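Local coordinates for protein cleavage and polyadenylation specificity factor 100 KD subunit (Methanosarcina mazei, PDB 2XR1) that probably terminates archaeal transcription by cleaving nascent RNA at the polymerase exit channel, working as a homodimeric nuclease with two zinc ions, at residues 245-250 / 330-335; 353-358 / 581-586; 269-274 / 459-464. One frame throughout, in Å; residues are numbered along the deposited sequence.

Interaction 1 (245-250 / 330-335); sequences HAHLDH and AGHILG. With ZN (zinc ion), chain E; ZN (zinc ion), chain F.
H332 meets H245 and H247 around a shared zinc ion, and this joins the two segments in the dinuclear centre of a metallo-beta-lactamase fold. Segment 245-250 is the HxHxDH signature of the superfamily; H332 comes from the loop between strands 323-329 and 337-343. Chain E zinc is bound by H245 NE2 at 2.2 Å, by H247 ND1 at 2.0 Å and by H332 NE2 at 2.2 Å, with D355 completing the set. H247 therefore uses the ring nitrogen next to CG, the other two the distal one. Because the metal gathers the rings, H332 turns an edge to the face of H245, an offset edge-to-face pair with planes at 89°, while H247 and H332 meet rim to rim. D249 OD2 and H250 NE2 go instead to the second zinc, which D355 and H607 also bind.

One layer out, I333 packs against the ligands. Its chi1 of 62° places CG1 between the backbone N and the carbonyl carbon, and CD1 ends over the middle of the H247 ring, 3.9 Å from the centroid in a CH-pi contact. The same methyl lies at the edge of H245, and I333 CG2 is 3.6 Å from H247 CE1. The rotation of two ligand rings is fixed from behind: H250 ND1 is hydrogen-bonded to D212 OD2, and H332 ND1 to the carbonyl O of G582.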
ATOM      1  N   HIS B 245      -1.532  -5.538 -23.128  1.00 24.23           N
ATOM      2  CA  HIS B 245      -1.122  -5.639 -24.523  1.00 24.43           C
ATOM      3  C   HIS B 245       0.378  -5.880 -24.568  1.00 25.07           C
ATOM      4  O   HIS B 245       1.043  -5.829 -23.547  1.00 24.33           O
ATOM      5  CB  HIS B 245      -1.518  -4.407 -25.370  1.00 24.19           C
ATOM      6  CG  HIS B 245      -0.852  -3.128 -24.974  1.00 25.73           C
ATOM      7  ND1 HIS B 245      -1.152  -2.452 -23.807  1.00 25.30           N
ATOM      8  CD2 HIS B 245       0.074  -2.371 -25.617  1.00 28.23           C
ATOM      9  CE1 HIS B 245      -0.429  -1.344 -23.750  1.00 26.51           C
ATOM     10  NE2 HIS B 245       0.303  -1.258 -24.845  1.00 26.55           N
ATOM     11  N   ALA B 246       0.896  -6.143 -25.764  1.00 26.13           N
ATOM     12  CA  ALA B 246       2.225  -6.722 -25.906  1.00 27.77           C
ATOM     13  C   ALA B 246       3.362  -5.758 -25.762  1.00 28.55           C
ATOM     14  O   ALA B 246       4.484  -6.188 -25.737  1.00 30.53           O
ATOM     15  CB  ALA B 246       2.356  -7.436 -27.236  1.00 28.75           C
ATOM     16  N   HIS B 247       3.094  -4.461 -25.643  1.00 28.27           N
ATOM     17  CA  HIS B 247       4.184  -3.495 -25.584  1.00 28.99           C
ATOM     18  C   HIS B 247       5.119  -3.757 -24.398  1.00 29.07           C
ATOM     19  O   HIS B 247       4.678  -4.071 -23.301  1.00 27.41           O
ATOM     20  CB  HIS B 247       3.664  -2.071 -25.562  1.00 28.19           C
ATOM     21  CG  HIS B 247       3.277  -1.535 -26.904  1.00 27.65           C
ATOM     22  ND1 HIS B 247       2.276  -0.602 -27.063  1.00 26.81           N
ATOM     23  CD2 HIS B 247       3.775  -1.769 -28.134  1.00 28.10           C
ATOM     24  CE1 HIS B 247       2.172  -0.294 -28.341  1.00 27.40           C
ATOM     25  NE2 HIS B 247       3.065  -0.992 -29.011  1.00 27.90           N
ATOM     26  N   LEU B 248       6.412  -3.626 -24.654  1.00 30.78           N
ATOM     27  CA  LEU B 248       7.416  -3.842 -23.632  1.00 31.73           C
ATOM     28  C   LEU B 248       7.136  -3.072 -22.344  1.00 31.02           C
ATOM     29  O   LEU B 248       7.294  -3.623 -21.276  1.00 31.18           O
ATOM     30  CB  LEU B 248       8.818  -3.560 -24.172  1.00 33.52           C
ATOM     31  CG  LEU B 248       9.386  -4.843 -24.793  1.00 35.52           C
ATOM     32  CD1 LEU B 248      10.555  -4.563 -25.700  1.00 39.23           C
ATOM     33  CD2 LEU B 248       9.720  -5.908 -23.721  1.00 34.43           C
ATOM     34  N   ASP B 249       6.647  -1.835 -22.455  1.00 30.94           N
ATOM     35  CA  ASP B 249       6.381  -0.990 -21.295  1.00 29.86           C
ATOM     36  C   ASP B 249       5.184  -1.501 -20.528  1.00 27.64           C
ATOM     37  O   ASP B 249       4.749  -0.819 -19.635  1.00 27.09           O
ATOM     38  CB  ASP B 249       6.205   0.504 -21.704  1.00 29.99           C
ATOM     39  CG  ASP B 249       4.933   0.778 -22.577  1.00 31.16           C
ATOM     40  OD1 ASP B 249       4.824   0.160 -23.661  1.00 35.86           O
ATOM     41  OD2 ASP B 249       4.041   1.616 -22.228  1.00 28.89           O
ATOM     42  N   HIS B 250       4.619  -2.655 -20.913  1.00 26.86           N
ATOM     43  CA  HIS B 250       3.534  -3.304 -20.158  1.00 25.78           C
ATOM     44  C   HIS B 250       3.709  -4.804 -19.773  1.00 26.62           C
ATOM     45  O   HIS B 250       3.015  -5.300 -18.865  1.00 26.22           O
ATOM     46  CB  HIS B 250       2.240  -3.179 -20.934  1.00 24.24           C
ATOM     47  CG  HIS B 250       1.815  -1.764 -21.158  1.00 23.76           C
ATOM     48  ND1 HIS B 250       0.828  -1.144 -20.417  1.00 20.94           N
ATOM     49  CD2 HIS B 250       2.267  -0.843 -22.031  1.00 24.03           C
ATOM     50  CE1 HIS B 250       0.702   0.101 -20.834  1.00 24.53           C
ATOM     51  NE2 HIS B 250       1.566   0.316 -21.806  1.00 23.94           N
ATOM     52  N   ALA B 330      -9.343  -2.822 -27.385  1.00 25.85           N
ATOM     53  CA  ALA B 330      -8.815  -1.513 -26.937  1.00 25.07           C
ATOM     54  C   ALA B 330      -8.515  -0.617 -28.120  1.00 26.15           C
ATOM     55  O   ALA B 330      -8.434   0.576 -27.952  1.00 26.91           O
ATOM     56  CB  ALA B 330      -7.562  -1.675 -26.096  1.00 23.05           C
ATOM     57  N   GLY B 331      -8.290  -1.202 -29.298  1.00 27.15           N
ATOM     58  CA  GLY B 331      -7.987  -0.446 -30.504  1.00 27.98           C
ATOM     59  C   GLY B 331      -6.568   0.078 -30.605  1.00 28.36           C
ATOM     60  O   GLY B 331      -6.278   0.887 -31.476  1.00 30.37           O
ATOM     61  N   HIS B 332      -5.652  -0.392 -29.756  1.00 27.53           N
ATOM     62  CA  HIS B 332      -4.310   0.185 -29.671  1.00 27.16           C
ATOM     63  C   HIS B 332      -3.353  -0.605 -30.558  1.00 27.92           C
ATOM     64  O   HIS B 332      -2.765  -0.058 -31.465  1.00 30.32           O
ATOM     65  CB  HIS B 332      -3.889   0.172 -28.207  1.00 26.24           C
ATOM     66  CG  HIS B 332      -2.480   0.610 -27.944  1.00 26.88           C
ATOM     67  ND1 HIS B 332      -2.023   1.874 -28.235  1.00 27.34           N
ATOM     68  CD2 HIS B 332      -1.456  -0.028 -27.330  1.00 26.66           C
ATOM     69  CE1 HIS B 332      -0.773   1.993 -27.818  1.00 28.59           C
ATOM     70  NE2 HIS B 332      -0.404   0.852 -27.265  1.00 27.30           N
ATOM     71  N   ILE B 333      -3.168  -1.890 -30.275  1.00 26.98           N
ATOM     72  CA  ILE B 333      -2.379  -2.764 -31.124  1.00 26.95           C
ATOM     73  C   ILE B 333      -3.074  -4.093 -31.149  1.00 26.92           C
ATOM     74  O   ILE B 333      -4.017  -4.289 -30.400  1.00 26.69           O
ATOM     75  CB  ILE B 333      -0.926  -2.956 -30.681  1.00 26.46           C
ATOM     76  CG1 ILE B 333      -0.819  -3.611 -29.315  1.00 24.93           C
ATOM     77  CG2 ILE B 333      -0.205  -1.701 -30.725  1.00 25.03           C
ATOM     78  CD1 ILE B 333       0.656  -4.056 -28.926  1.00 21.33           C
ATOM     79  N   LEU B 334      -2.613  -4.970 -32.028  1.00 27.31           N
ATOM     80  CA  LEU B 334      -3.163  -6.281 -32.206  1.00 27.15           C
ATOM     81  C   LEU B 334      -3.284  -6.947 -30.901  1.00 25.80           C
ATOM     82  O   LEU B 334      -2.295  -7.257 -30.289  1.00 26.77           O
ATOM     83  CB  LEU B 334      -2.265  -7.132 -33.131  1.00 28.43           C
ATOM     84  CG  LEU B 334      -2.771  -8.527 -33.498  1.00 28.15           C
ATOM     85  CD1 LEU B 334      -4.088  -8.483 -34.289  1.00 26.05           C
ATOM     86  CD2 LEU B 334      -1.685  -9.269 -34.250  1.00 29.98           C
ATOM     87  N   GLY B 335      -4.511  -7.182 -30.472  1.00 25.55           N
ATOM     88  CA  GLY B 335      -4.774  -7.972 -29.264  1.00 24.69           C
ATOM     89  C   GLY B 335      -4.891  -7.142 -28.030  1.00 22.78           C
ATOM     90  O   GLY B 335      -5.075  -7.703 -26.963  1.00 22.35           O
TER
HETATM   91 ZN    ZN E1638       1.211   0.517 -25.748  1.00 34.99          ZN
HETATM   92 ZN    ZN F1639       2.132   1.980 -23.022  1.00 35.44          ZN

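Interaction 2 (353-358 / 581-586); sequences TGDYKY and SGHSDR. With ZN (zinc ion), chain E; ZN (zinc ion), chain F.
S584 pairs with the backbone on both sides of K357 through its hydroxyl and its N-H, where the beta-CASP nuclease core brings a late loop against the zinc-binding loop after strand 348-352. The sequence SGHSD around H583 is consistent with motif B of this family. This is the tight part. S584 N donates to Y356 O at 3.0 Å, in the carbonyl plane and on a lone pair. The S584 hydroxyl gives a second bond to that oxygen, OG to Y356 O at 3.3 Å, from above the plane. The same OG accepts from Y358 N at 2.8 Å, nearly straight at 164°. K357 adds a bond of its own: bent at chi2 and chi4, its chain runs along the backbone carbonyl of H583 until NZ reaches H583 O at 3.0 Å, 43° out of the carbonyl plane; Q390 OE1 is the stronger partner of NZ.

The partly exposed side is looser. There Y358 CB packs on S584 OG while its ring leads away, and the G582 carbonyl lies beside K357 CB. Toward the metals, D355 OD2 bridges the two zinc ions, 2.3 Å from chain E zinc and 2.1 Å from chain F zinc. H583 crosses this carboxylate obliquely without bonding to it; its ND1 is held by E380, while its CE1 comes 3.5 Å from D355 OD2.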
ATOM      1  N   THR B 353      -8.036   0.475 -18.521  1.00 22.18           N
ATOM      2  CA  THR B 353      -8.127   0.615 -19.972  1.00 22.25           C
ATOM      3  C   THR B 353      -6.916   0.082 -20.649  1.00 22.06           C
ATOM      4  O   THR B 353      -7.001  -0.329 -21.799  1.00 23.79           O
ATOM      5  CB  THR B 353      -8.286   2.098 -20.439  1.00 22.61           C
ATOM      6  OG1 THR B 353      -7.149   2.824 -20.009  1.00 25.20           O
ATOM      7  CG2 THR B 353      -9.537   2.759 -19.859  1.00 22.46           C
ATOM      8  N   GLY B 354      -5.774   0.068 -19.979  1.00 22.13           N
ATOM      9  CA  GLY B 354      -4.487  -0.135 -20.687  1.00 22.05           C
ATOM     10  C   GLY B 354      -4.364   1.036 -21.665  1.00 22.35           C
ATOM     11  O   GLY B 354      -4.967   2.105 -21.439  1.00 22.31           O
ATOM     12  N   ASP B 355      -3.590   0.839 -22.731  1.00 21.85           N
ATOM     13  CA  ASP B 355      -3.465   1.807 -23.796  1.00 22.32           C
ATOM     14  C   ASP B 355      -4.655   1.551 -24.748  1.00 22.60           C
ATOM     15  O   ASP B 355      -5.002   0.393 -24.995  1.00 23.18           O
ATOM     16  CB  ASP B 355      -2.127   1.642 -24.504  1.00 23.51           C
ATOM     17  CG  ASP B 355      -0.898   2.003 -23.610  1.00 24.49           C
ATOM     18  OD1 ASP B 355      -1.172   2.467 -22.470  1.00 24.83           O
ATOM     19  OD2 ASP B 355       0.303   1.823 -24.046  1.00 20.50           O
ATOM     20  N   TYR B 356      -5.313   2.602 -25.234  1.00 22.39           N
ATOM     21  CA  TYR B 356      -6.440   2.437 -26.096  1.00 23.01           C
ATOM     22  C   TYR B 356      -6.607   3.552 -27.081  1.00 24.98           C
ATOM     23  O   TYR B 356      -6.070   4.636 -26.875  1.00 26.71           O
ATOM     24  CB  TYR B 356      -7.710   2.343 -25.285  1.00 22.51           C
ATOM     25  CG  TYR B 356      -8.116   3.559 -24.507  1.00 22.10           C
ATOM     26  CD1 TYR B 356      -7.654   3.765 -23.199  1.00 22.51           C
ATOM     27  CD2 TYR B 356      -9.039   4.458 -25.029  1.00 23.65           C
ATOM     28  CE1 TYR B 356      -8.064   4.873 -22.470  1.00 23.04           C
ATOM     29  CE2 TYR B 356      -9.482   5.560 -24.321  1.00 23.79           C
ATOM     30  CZ  TYR B 356      -8.985   5.775 -23.041  1.00 24.38           C
ATOM     31  OH  TYR B 356      -9.419   6.856 -22.316  1.00 22.57           O
ATOM     32  N   LYS B 357      -7.389   3.296 -28.134  1.00 25.26           N
ATOM     33  CA  LYS B 357      -7.762   4.313 -29.096  1.00 26.15           C
ATOM     34  C   LYS B 357      -9.248   4.262 -29.414  1.00 26.98           C
ATOM     35  O   LYS B 357      -9.731   3.348 -30.086  1.00 25.96           O
ATOM     36  CB  LYS B 357      -6.954   4.171 -30.387  1.00 27.13           C
ATOM     37  CG  LYS B 357      -7.177   5.331 -31.354  1.00 28.45           C
ATOM     38  CD  LYS B 357      -5.917   5.674 -32.178  1.00 29.21           C
ATOM     39  CE  LYS B 357      -6.116   6.797 -33.222  1.00 28.52           C
ATOM     40  NZ  LYS B 357      -6.069   8.174 -32.646  1.00 29.37           N
ATOM     41  N   TYR B 358      -9.948   5.301 -28.971  1.00 27.99           N
ATOM     42  CA  TYR B 358     -11.376   5.439 -29.183  1.00 29.14           C
ATOM     43  C   TYR B 358     -11.663   6.004 -30.525  1.00 31.43           C
ATOM     44  O   TYR B 358     -12.151   7.087 -30.625  1.00 32.49           O
ATOM     45  CB  TYR B 358     -11.969   6.329 -28.089  1.00 29.09           C
ATOM     46  CG  TYR B 358     -13.473   6.317 -27.992  1.00 29.14           C
ATOM     47  CD1 TYR B 358     -14.187   5.136 -28.103  1.00 29.42           C
ATOM     48  CD2 TYR B 358     -14.184   7.490 -27.741  1.00 31.50           C
ATOM     49  CE1 TYR B 358     -15.549   5.130 -28.020  1.00 31.20           C
ATOM     50  CE2 TYR B 358     -15.552   7.486 -27.631  1.00 31.63           C
ATOM     51  CZ  TYR B 358     -16.224   6.293 -27.780  1.00 31.11           C
ATOM     52  OH  TYR B 358     -17.566   6.225 -27.672  1.00 32.39           O
ATOM     53  N   SER B 581       0.334   6.820 -33.535  1.00 32.44           N
ATOM     54  CA  SER B 581       0.760   6.358 -32.242  1.00 31.27           C
ATOM     55  C   SER B 581      -0.085   5.211 -31.778  1.00 29.65           C
ATOM     56  O   SER B 581       0.366   4.440 -30.982  1.00 29.44           O
ATOM     57  CB  SER B 581       0.696   7.496 -31.218  1.00 31.26           C
ATOM     58  OG  SER B 581      -0.647   7.901 -30.993  1.00 32.67           O
ATOM     59  N   GLY B 582      -1.330   5.117 -32.238  1.00 29.85           N
ATOM     60  CA  GLY B 582      -2.274   4.114 -31.733  1.00 28.33           C
ATOM     61  C   GLY B 582      -2.900   4.461 -30.380  1.00 27.13           C
ATOM     62  O   GLY B 582      -3.489   3.595 -29.738  1.00 26.02           O
ATOM     63  N   HIS B 583      -2.775   5.723 -29.955  1.00 27.25           N
ATOM     64  CA  HIS B 583      -3.476   6.249 -28.782  1.00 26.42           C
ATOM     65  C   HIS B 583      -4.559   7.260 -29.110  1.00 26.94           C
ATOM     66  O   HIS B 583      -4.490   8.015 -30.089  1.00 28.22           O
ATOM     67  CB  HIS B 583      -2.505   6.978 -27.892  1.00 26.81           C
ATOM     68  CG  HIS B 583      -1.458   6.102 -27.266  1.00 27.63           C
ATOM     69  ND1 HIS B 583      -1.675   5.398 -26.096  1.00 23.03           N
ATOM     70  CD2 HIS B 583      -0.167   5.877 -27.618  1.00 26.61           C
ATOM     71  CE1 HIS B 583      -0.556   4.783 -25.765  1.00 25.00           C
ATOM     72  NE2 HIS B 583       0.374   5.070 -26.662  1.00 25.28           N
ATOM     73  N   SER B 584      -5.555   7.291 -28.250  1.00 26.67           N
ATOM     74  CA  SER B 584      -6.564   8.295 -28.267  1.00 26.99           C
ATOM     75  C   SER B 584      -5.922   9.634 -28.046  1.00 27.87           C
ATOM     76  O   SER B 584      -5.147   9.782 -27.129  1.00 27.92           O
ATOM     77  CB  SER B 584      -7.546   8.037 -27.121  1.00 26.44           C
ATOM     78  OG  SER B 584      -8.333   6.928 -27.386  1.00 26.09           O
ATOM     79  N   ASP B 585      -6.254  10.626 -28.860  1.00 29.38           N
ATOM     80  CA  ASP B 585      -5.787  11.984 -28.600  1.00 30.30           C
ATOM     81  C   ASP B 585      -6.613  12.596 -27.451  1.00 30.16           C
ATOM     82  O   ASP B 585      -7.408  11.894 -26.817  1.00 28.76           O
ATOM     83  CB  ASP B 585      -5.824  12.833 -29.876  1.00 31.60           C
ATOM     84  CG  ASP B 585      -7.240  13.315 -30.270  1.00 34.90           C
ATOM     85  OD1 ASP B 585      -8.241  12.891 -29.632  1.00 37.55           O
ATOM     86  OD2 ASP B 585      -7.351  14.136 -31.238  1.00 37.73           O
ATOM     87  N   ARG B 586      -6.408  13.877 -27.170  1.00 30.83           N
ATOM     88  CA  ARG B 586      -7.084  14.508 -26.039  1.00 31.76           C
ATOM     89  C   ARG B 586      -8.597  14.429 -26.193  1.00 32.05           C
ATOM     90  O   ARG B 586      -9.270  14.008 -25.295  1.00 31.28           O
ATOM     91  CB  ARG B 586      -6.613  15.951 -25.867  1.00 32.78           C
ATOM     92  CG  ARG B 586      -7.529  16.826 -25.072  1.00 34.40           C
ATOM     93  CD  ARG B 586      -7.409  16.616 -23.561  1.00 34.20           C
ATOM     94  NE  ARG B 586      -8.179  17.661 -22.915  1.00 36.44           N
ATOM     95  CZ  ARG B 586      -8.019  18.115 -21.681  1.00 36.62           C
ATOM     96  NH1 ARG B 586      -7.093  17.637 -20.866  1.00 35.09           N
ATOM     97  NH2 ARG B 586      -8.806  19.095 -21.272  1.00 39.31           N
TER
HETATM   98 ZN    ZN E1638       1.211   0.517 -25.748  1.00 34.99          ZN
HETATM   99 ZN    ZN F1639       2.132   1.980 -23.022  1.00 35.44          ZN

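Interaction 3 (269-274 / 459-464); sequences TPPTRD and ATHPEY
The first turn of helix 270-290 meets the end of helix 451-460 and the short 3-10 turn after it, with P271 pushed between the rings of H461 and Y464. One ring carbon, P271 CG, serves both aromatic rings. It sits over one face of H461, 3.6 Å from H461 CG, and also over one face of Y464, 3.6 Å from Y464 CD2; both are CH-pi contacts in which the carbon is displaced toward the ring's rim. In H461 and in Y464 alike, CG lies beside the backbone N and anti to the carbonyl carbon, which sends both rings forward to the proline. On its other face H461 carries CG2 of its own neighbour T460, so the imidazole is clamped on both sides.

With its faces covered, the ring uses its edge for a polar bond. H461 NE2 donates to D274 OD2 at 3.0 Å with an angle of 170°, the oxygen lying in the ring plane. Seen from the aspartate the approach is less regular, since the imidazole comes from above the carboxylate plane and the two planes are 48° apart. D274 OD1 also has a weak, long salt bridge to R273.

Here the metallo-beta-lactamase domain is joined to the beta-CASP domain, and L334, from the loop carrying the zinc ligand H332, packs on both P271 and Y464. P270 extends the seam: its CB is 3.8 Å from H461 CE1, and its CD is 3.5 Å from Y464 OH. That hydroxyl is hydrogen-bonded to D312. T269, at the N-cap of the helix, has CB 4.3 Å from Y464 CE1, while its OG1 accepts a weak capping bond from T272 N and is hydrogen-bonded to G335 O.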
ATOM      1  N   THR B 269      -4.614 -11.728 -24.231  1.00 27.08           N
ATOM      2  CA  THR B 269      -5.302 -12.193 -25.465  1.00 28.23           C
ATOM      3  C   THR B 269      -4.372 -13.103 -26.217  1.00 28.30           C
ATOM      4  O   THR B 269      -3.198 -13.099 -25.957  1.00 29.33           O
ATOM      5  CB  THR B 269      -5.734 -11.031 -26.385  1.00 27.88           C
ATOM      6  OG1 THR B 269      -4.586 -10.229 -26.695  1.00 28.05           O
ATOM      7  CG2 THR B 269      -6.826 -10.190 -25.696  1.00 26.00           C
ATOM      8  N   PRO B 270      -4.889 -13.916 -27.120  1.00 28.93           N
ATOM      9  CA  PRO B 270      -3.959 -14.798 -27.889  1.00 29.64           C
ATOM     10  C   PRO B 270      -2.874 -14.071 -28.684  1.00 29.89           C
ATOM     11  O   PRO B 270      -1.731 -14.511 -28.701  1.00 31.93           O
ATOM     12  CB  PRO B 270      -4.890 -15.576 -28.821  1.00 30.17           C
ATOM     13  CG  PRO B 270      -6.215 -15.563 -28.123  1.00 30.54           C
ATOM     14  CD  PRO B 270      -6.299 -14.328 -27.254  1.00 29.32           C
ATOM     15  N   PRO B 271      -3.212 -12.981 -29.372  1.00 29.34           N
ATOM     16  CA  PRO B 271      -2.159 -12.288 -30.089  1.00 30.11           C
ATOM     17  C   PRO B 271      -1.139 -11.637 -29.150  1.00 29.69           C
ATOM     18  O   PRO B 271       0.054 -11.601 -29.462  1.00 31.42           O
ATOM     19  CB  PRO B 271      -2.916 -11.222 -30.885  1.00 30.00           C
ATOM     20  CG  PRO B 271      -4.310 -11.692 -30.895  1.00 29.80           C
ATOM     21  CD  PRO B 271      -4.528 -12.387 -29.639  1.00 28.74           C
ATOM     22  N   THR B 272      -1.590 -11.117 -28.027  1.00 27.75           N
ATOM     23  CA  THR B 272      -0.670 -10.612 -27.051  1.00 28.25           C
ATOM     24  C   THR B 272       0.345 -11.678 -26.698  1.00 30.81           C
ATOM     25  O   THR B 272       1.525 -11.417 -26.569  1.00 32.54           O
ATOM     26  CB  THR B 272      -1.418 -10.172 -25.765  1.00 26.38           C
ATOM     27  OG1 THR B 272      -2.274  -9.090 -26.098  1.00 25.93           O
ATOM     28  CG2 THR B 272      -0.485  -9.730 -24.686  1.00 22.55           C
ATOM     29  N   ARG B 273      -0.127 -12.889 -26.505  1.00 32.57           N
ATOM     30  CA  ARG B 273       0.741 -13.945 -26.077  1.00 34.47           C
ATOM     31  C   ARG B 273       1.894 -14.069 -27.058  1.00 35.58           C
ATOM     32  O   ARG B 273       3.058 -14.063 -26.677  1.00 36.38           O
ATOM     33  CB  ARG B 273      -0.051 -15.227 -26.059  1.00 35.52           C
ATOM     34  CG  ARG B 273       0.504 -16.245 -25.123  1.00 38.24           C
ATOM     35  CD  ARG B 273       1.180 -17.337 -25.820  1.00 40.94           C
ATOM     36  NE  ARG B 273       0.353 -18.075 -26.763  1.00 44.64           N
ATOM     37  CZ  ARG B 273      -0.158 -19.295 -26.546  1.00 49.93           C
ATOM     38  NH1 ARG B 273      -0.022 -19.926 -25.362  1.00 51.65           N
ATOM     39  NH2 ARG B 273      -0.835 -19.904 -27.519  1.00 50.92           N
ATOM     40  N   ASP B 274       1.551 -14.149 -28.334  1.00 35.54           N
ATOM     41  CA  ASP B 274       2.564 -14.357 -29.372  1.00 36.98           C
ATOM     42  C   ASP B 274       3.549 -13.187 -29.488  1.00 36.04           C
ATOM     43  O   ASP B 274       4.773 -13.409 -29.627  1.00 36.72           O
ATOM     44  CB  ASP B 274       1.872 -14.604 -30.703  1.00 38.20           C
ATOM     45  CG  ASP B 274       1.074 -15.921 -30.723  1.00 41.40           C
ATOM     46  OD1 ASP B 274       1.260 -16.777 -29.810  1.00 43.77           O
ATOM     47  OD2 ASP B 274       0.270 -16.115 -31.680  1.00 44.93           O
ATOM     48  N   ALA B 459      -1.501 -11.856 -39.402  1.00 38.79           N
ATOM     49  CA  ALA B 459      -2.149 -12.759 -40.324  1.00 40.47           C
ATOM     50  C   ALA B 459      -2.760 -13.980 -39.628  1.00 41.15           C
ATOM     51  O   ALA B 459      -3.682 -14.596 -40.143  1.00 42.37           O
ATOM     52  CB  ALA B 459      -1.176 -13.183 -41.412  1.00 42.11           C
ATOM     53  N   THR B 460      -2.232 -14.331 -38.467  1.00 40.79           N
ATOM     54  CA  THR B 460      -2.672 -15.497 -37.728  1.00 41.37           C
ATOM     55  C   THR B 460      -3.838 -15.180 -36.820  1.00 40.96           C
ATOM     56  O   THR B 460      -4.465 -16.096 -36.269  1.00 41.87           O
ATOM     57  CB  THR B 460      -1.528 -16.014 -36.845  1.00 41.67           C
ATOM     58  OG1 THR B 460      -0.648 -16.828 -37.626  1.00 45.19           O
ATOM     59  CG2 THR B 460      -2.048 -16.817 -35.671  1.00 42.37           C
ATOM     60  N   HIS B 461      -4.110 -13.885 -36.619  1.00 39.45           N
ATOM     61  CA  HIS B 461      -5.202 -13.469 -35.791  1.00 38.07           C
ATOM     62  C   HIS B 461      -6.129 -12.509 -36.523  1.00 37.52           C
ATOM     63  O   HIS B 461      -6.297 -11.361 -36.137  1.00 35.78           O
ATOM     64  CB  HIS B 461      -4.662 -12.861 -34.537  1.00 37.15           C
ATOM     65  CG  HIS B 461      -3.825 -13.803 -33.738  1.00 39.25           C
ATOM     66  ND1 HIS B 461      -4.369 -14.729 -32.871  1.00 41.45           N
ATOM     67  CD2 HIS B 461      -2.484 -13.951 -33.652  1.00 40.87           C
ATOM     68  CE1 HIS B 461      -3.396 -15.406 -32.286  1.00 41.64           C
ATOM     69  NE2 HIS B 461      -2.243 -14.952 -32.741  1.00 42.34           N
ATOM     70  N   PRO B 462      -6.790 -13.012 -37.570  1.00 38.58           N
ATOM     71  CA  PRO B 462      -7.737 -12.193 -38.320  1.00 38.54           C
ATOM     72  C   PRO B 462      -8.887 -11.595 -37.489  1.00 37.64           C
ATOM     73  O   PRO B 462      -9.278 -10.461 -37.746  1.00 36.68           O
ATOM     74  CB  PRO B 462      -8.264 -13.171 -39.379  1.00 40.72           C
ATOM     75  CG  PRO B 462      -7.948 -14.536 -38.865  1.00 40.57           C
ATOM     76  CD  PRO B 462      -6.722 -14.398 -38.072  1.00 39.47           C
ATOM     77  N   GLU B 463      -9.421 -12.363 -36.533  1.00 38.22           N
ATOM     78  CA  GLU B 463     -10.515 -11.925 -35.622  1.00 37.92           C
ATOM     79  C   GLU B 463     -10.156 -10.713 -34.761  1.00 36.00           C
ATOM     80  O   GLU B 463     -11.025 -10.108 -34.188  1.00 35.15           O
ATOM     81  CB  GLU B 463     -10.892 -13.043 -34.644  1.00 39.12           C
ATOM     82  CG  GLU B 463     -12.148 -13.834 -34.939  1.00 43.81           C
ATOM     83  CD  GLU B 463     -11.938 -14.855 -35.976  1.00 53.05           C
ATOM     84  OE1 GLU B 463     -11.271 -14.464 -36.972  1.00 59.20           O
ATOM     85  OE2 GLU B 463     -12.432 -16.016 -35.809  1.00 56.64           O
ATOM     86  N   TYR B 464      -8.874 -10.373 -34.649  1.00 35.03           N
ATOM     87  CA  TYR B 464      -8.446  -9.252 -33.827  1.00 33.26           C
ATOM     88  C   TYR B 464      -8.256  -7.974 -34.622  1.00 33.23           C
ATOM     89  O   TYR B 464      -7.963  -6.923 -34.051  1.00 32.73           O
ATOM     90  CB  TYR B 464      -7.206  -9.629 -32.979  1.00 32.61           C
ATOM     91  CG  TYR B 464      -7.643 -10.508 -31.838  1.00 32.12           C
ATOM     92  CD1 TYR B 464      -8.061  -9.953 -30.639  1.00 30.49           C
ATOM     93  CD2 TYR B 464      -7.748 -11.893 -31.990  1.00 32.98           C
ATOM     94  CE1 TYR B 464      -8.530 -10.735 -29.608  1.00 30.77           C
ATOM     95  CE2 TYR B 464      -8.224 -12.699 -30.955  1.00 31.84           C
ATOM     96  CZ  TYR B 464      -8.612 -12.107 -29.762  1.00 31.82           C
ATOM     97  OH  TYR B 464      -9.111 -12.843 -28.708  1.00 30.72           O
TER

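Interactions 1 and 2 lie side by side, centres about 10 Å apart, and share both zinc ions; the backbone bond between A330 and K357 ties loop 330-335, between strands 323-329 and 337-343, to loop 353-358, after strand 348-352 of the same mixed sheet. Interaction 3 is about 11 Å from interaction 1 and about 19 Å from interaction 2, which it does not touch. Along the chain interaction 1 closes before interaction 2 opens, while interaction 3 alternates with each, its partner 459-464 coming from the inserted beta-CASP domain. The active centre is thus built from segments far apart in sequence, and the 330-335 loop lies between the metals and the junction of the two domains.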